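Local coordinates for protein histidine kinase (Methanosarcina mazei, PDB 3LI9) that probably autophosphorylates on histidine with ATP as a membrane-bound sensor kinase, represented here by its extracellular double-PDC (dCache) sensor domain, at residues A[137-142]-A[259-264]. Numbering follows the deposited sequence.
Sequences DTLTEP and GDFSFV
Leu139 and Phe261 reach for each other across the contact, and the methyl CD2 of Leu139 meets the ring obliquely, 3.8 Å from its CZ. Two torsions bring them together: CG of Leu139 is anti to the backbone N (chi1 171°), while CG of Phe261 is anti to its carbonyl carbon (chi1 -78°), which carries the ring end towards residues 137-142. The bare CA of Gly259 lets the same CD2 settle 3.7 Å from it. These CD2 contacts form the apolar half of the close packing, and Phe261 is buried, with Val256 and Leu201 also against it. The polar half is Glu141: bent at chi2, it brings OE2 obliquely to 3.6 Å from CE1 of Phe261, with carboxylate and ring planes 81° apart. Its OE1 is hydrogen-bonded to the hydroxyls of Thr197 and Ser195, whereas OE2 makes a weak bond to Asn196 N.

Packing is looser at CD of Pro142 and at the carbonyl O of Thr140, each 4.1 Å from CZ of Phe261, the oxygen at the ring edge near its plane.

The segments belong to two separate antiparallel sheets, consistent with a junction between the two PDC subdomains. With 191 Å² buried and no direct hydrogen bonds between the segments, cohesion rests on van der Waals packing plus two oxygens beside the ring, probably weakly favourable electrostatically, while the bonds to 195-197 hold the Glu141 carboxylate in place.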
loop_
_atom_site.group_PDB
_atom_site.type_symbol
_atom_site.label_atom_id
_atom_site.label_comp_id
_atom_site.label_asym_id
_atom_site.label_seq_id
_atom_site.Cartn_x
_atom_site.Cartn_y
_atom_site.Cartn_z
ATOM N N ASP A 137 -2.006 10.163 -8.363
ATOM C CA ASP A 137 -1.689 9.502 -7.059
ATOM C C ASP A 137 -1.523 7.996 -7.269
ATOM O O ASP A 137 -2.345 7.364 -7.974
ATOM C CB ASP A 137 -2.840 9.776 -6.071
ATOM C CG ASP A 137 -3.085 11.225 -5.929
ATOM O OD1 ASP A 137 -2.082 11.939 -5.713
ATOM O OD2 ASP A 137 -4.253 11.695 -6.136
ATOM N N THR A 138 -0.505 7.387 -6.661
ATOM C CA THR A 138 -0.220 5.961 -6.833
ATOM C C THR A 138 -0.046 5.238 -5.517
ATOM O O THR A 138 0.252 5.868 -4.505
ATOM C CB THR A 138 1.013 5.776 -7.714
ATOM O OG1 THR A 138 2.196 6.132 -6.976
ATOM C CG2 THR A 138 0.890 6.704 -8.886
ATOM N N LEU A 139 -0.261 3.926 -5.542
ATOM C CA LEU A 139 -0.029 3.068 -4.449
ATOM C C LEU A 139 0.793 1.904 -5.010
ATOM O O LEU A 139 0.358 1.221 -5.979
ATOM C CB LEU A 139 -1.364 2.591 -3.877
ATOM C CG LEU A 139 -1.331 1.522 -2.847
ATOM C CD1 LEU A 139 -0.723 2.004 -1.535
ATOM C CD2 LEU A 139 -2.791 1.071 -2.590
ATOM N N THR A 140 1.972 1.697 -4.428
ATOM C CA THR A 140 2.839 0.589 -4.903
ATOM C C THR A 140 2.215 -0.758 -4.506
ATOM O O THR A 140 1.363 -0.904 -3.600
ATOM C CB THR A 140 4.245 0.654 -4.209
ATOM O OG1 THR A 140 4.073 0.377 -2.806
ATOM C CG2 THR A 140 4.898 2.020 -4.497
ATOM N N GLU A 141 2.748 -1.793 -5.130
ATOM C CA GLU A 141 2.475 -3.137 -4.648
ATOM C C GLU A 141 3.251 -3.282 -3.324
ATOM O O GLU A 141 4.256 -2.613 -3.166
ATOM C CB GLU A 141 2.893 -4.120 -5.745
ATOM C CG GLU A 141 1.620 -4.262 -6.738
ATOM C CD GLU A 141 0.358 -4.922 -6.053
ATOM O OE1 GLU A 141 0.480 -6.146 -5.900
ATOM O OE2 GLU A 141 -0.741 -4.272 -5.683
ATOM N N PRO A 142 2.719 -4.061 -2.377
ATOM C CA PRO A 142 3.436 -4.237 -1.098
ATOM C C PRO A 142 4.806 -4.849 -1.312
ATOM O O PRO A 142 5.058 -5.587 -2.305
ATOM C CB PRO A 142 2.545 -5.220 -0.328
ATOM C CG PRO A 142 1.923 -6.105 -1.521
ATOM C CD PRO A 142 1.493 -4.877 -2.374
ATOM N N GLY A 259 -6.479 1.325 -4.341
ATOM C CA GLY A 259 -5.542 0.369 -4.898
ATOM C C GLY A 259 -6.138 -0.898 -5.521
ATOM O O GLY A 259 -5.388 -1.691 -6.101
ATOM N N ASP A 260 -7.436 -1.107 -5.391
ATOM C CA ASP A 260 -8.058 -2.412 -5.776
ATOM C C ASP A 260 -7.321 -3.597 -5.193
ATOM O O ASP A 260 -6.989 -4.563 -5.887
ATOM C CB ASP A 260 -8.090 -2.493 -7.304
ATOM C CG ASP A 260 -9.294 -1.667 -7.877
ATOM O OD1 ASP A 260 -10.271 -1.356 -7.130
ATOM O OD2 ASP A 260 -9.240 -1.372 -9.082
ATOM N N PHE A 261 -7.030 -3.524 -3.883
ATOM C CA PHE A 261 -6.636 -4.703 -3.146
ATOM C C PHE A 261 -7.909 -5.534 -2.951
ATOM O O PHE A 261 -8.967 -5.161 -3.468
ATOM C CB PHE A 261 -6.067 -4.283 -1.770
ATOM C CG PHE A 261 -4.623 -3.753 -1.863
ATOM C CD1 PHE A 261 -4.136 -3.248 -3.075
ATOM C CD2 PHE A 261 -3.846 -3.630 -0.736
ATOM C CE1 PHE A 261 -2.788 -2.713 -3.219
ATOM C CE2 PHE A 261 -2.498 -3.067 -0.816
ATOM C CZ PHE A 261 -1.984 -2.637 -2.057
ATOM N N SER A 262 -7.858 -6.682 -2.253
ATOM C CA SER A 262 -9.064 -7.435 -2.089
ATOM C C SER A 262 -9.122 -8.071 -0.711
ATOM O O SER A 262 -8.056 -8.579 -0.280
ATOM C CB SER A 262 -9.197 -8.546 -3.206
ATOM O OG SER A 262 -10.505 -9.153 -3.145
ATOM N N PHE A 263 -10.312 -8.126 -0.098
ATOM C CA PHE A 263 -10.471 -8.854 1.136
ATOM C C PHE A 263 -11.159 -10.188 0.775
ATOM O O PHE A 263 -12.158 -10.183 0.049
ATOM C CB PHE A 263 -11.372 -8.039 2.142
ATOM C CG PHE A 263 -11.614 -8.809 3.429
ATOM C CD1 PHE A 263 -10.726 -8.702 4.487
ATOM C CD2 PHE A 263 -12.719 -9.660 3.530
ATOM C CE1 PHE A 263 -10.963 -9.436 5.682
ATOM C CE2 PHE A 263 -12.957 -10.392 4.743
ATOM C CZ PHE A 263 -12.075 -10.245 5.789
ATOM N N VAL A 264 -10.597 -11.297 1.273
ATOM C CA VAL A 264 -11.086 -12.633 0.887
ATOM C C VAL A 264 -11.553 -13.389 2.120
ATOM O O VAL A 264 -10.848 -13.488 3.151
ATOM C CB VAL A 264 -9.973 -13.437 0.160
ATOM C CG1 VAL A 264 -10.542 -14.778 -0.352
ATOM C CG2 VAL A 264 -9.405 -12.657 -0.978
#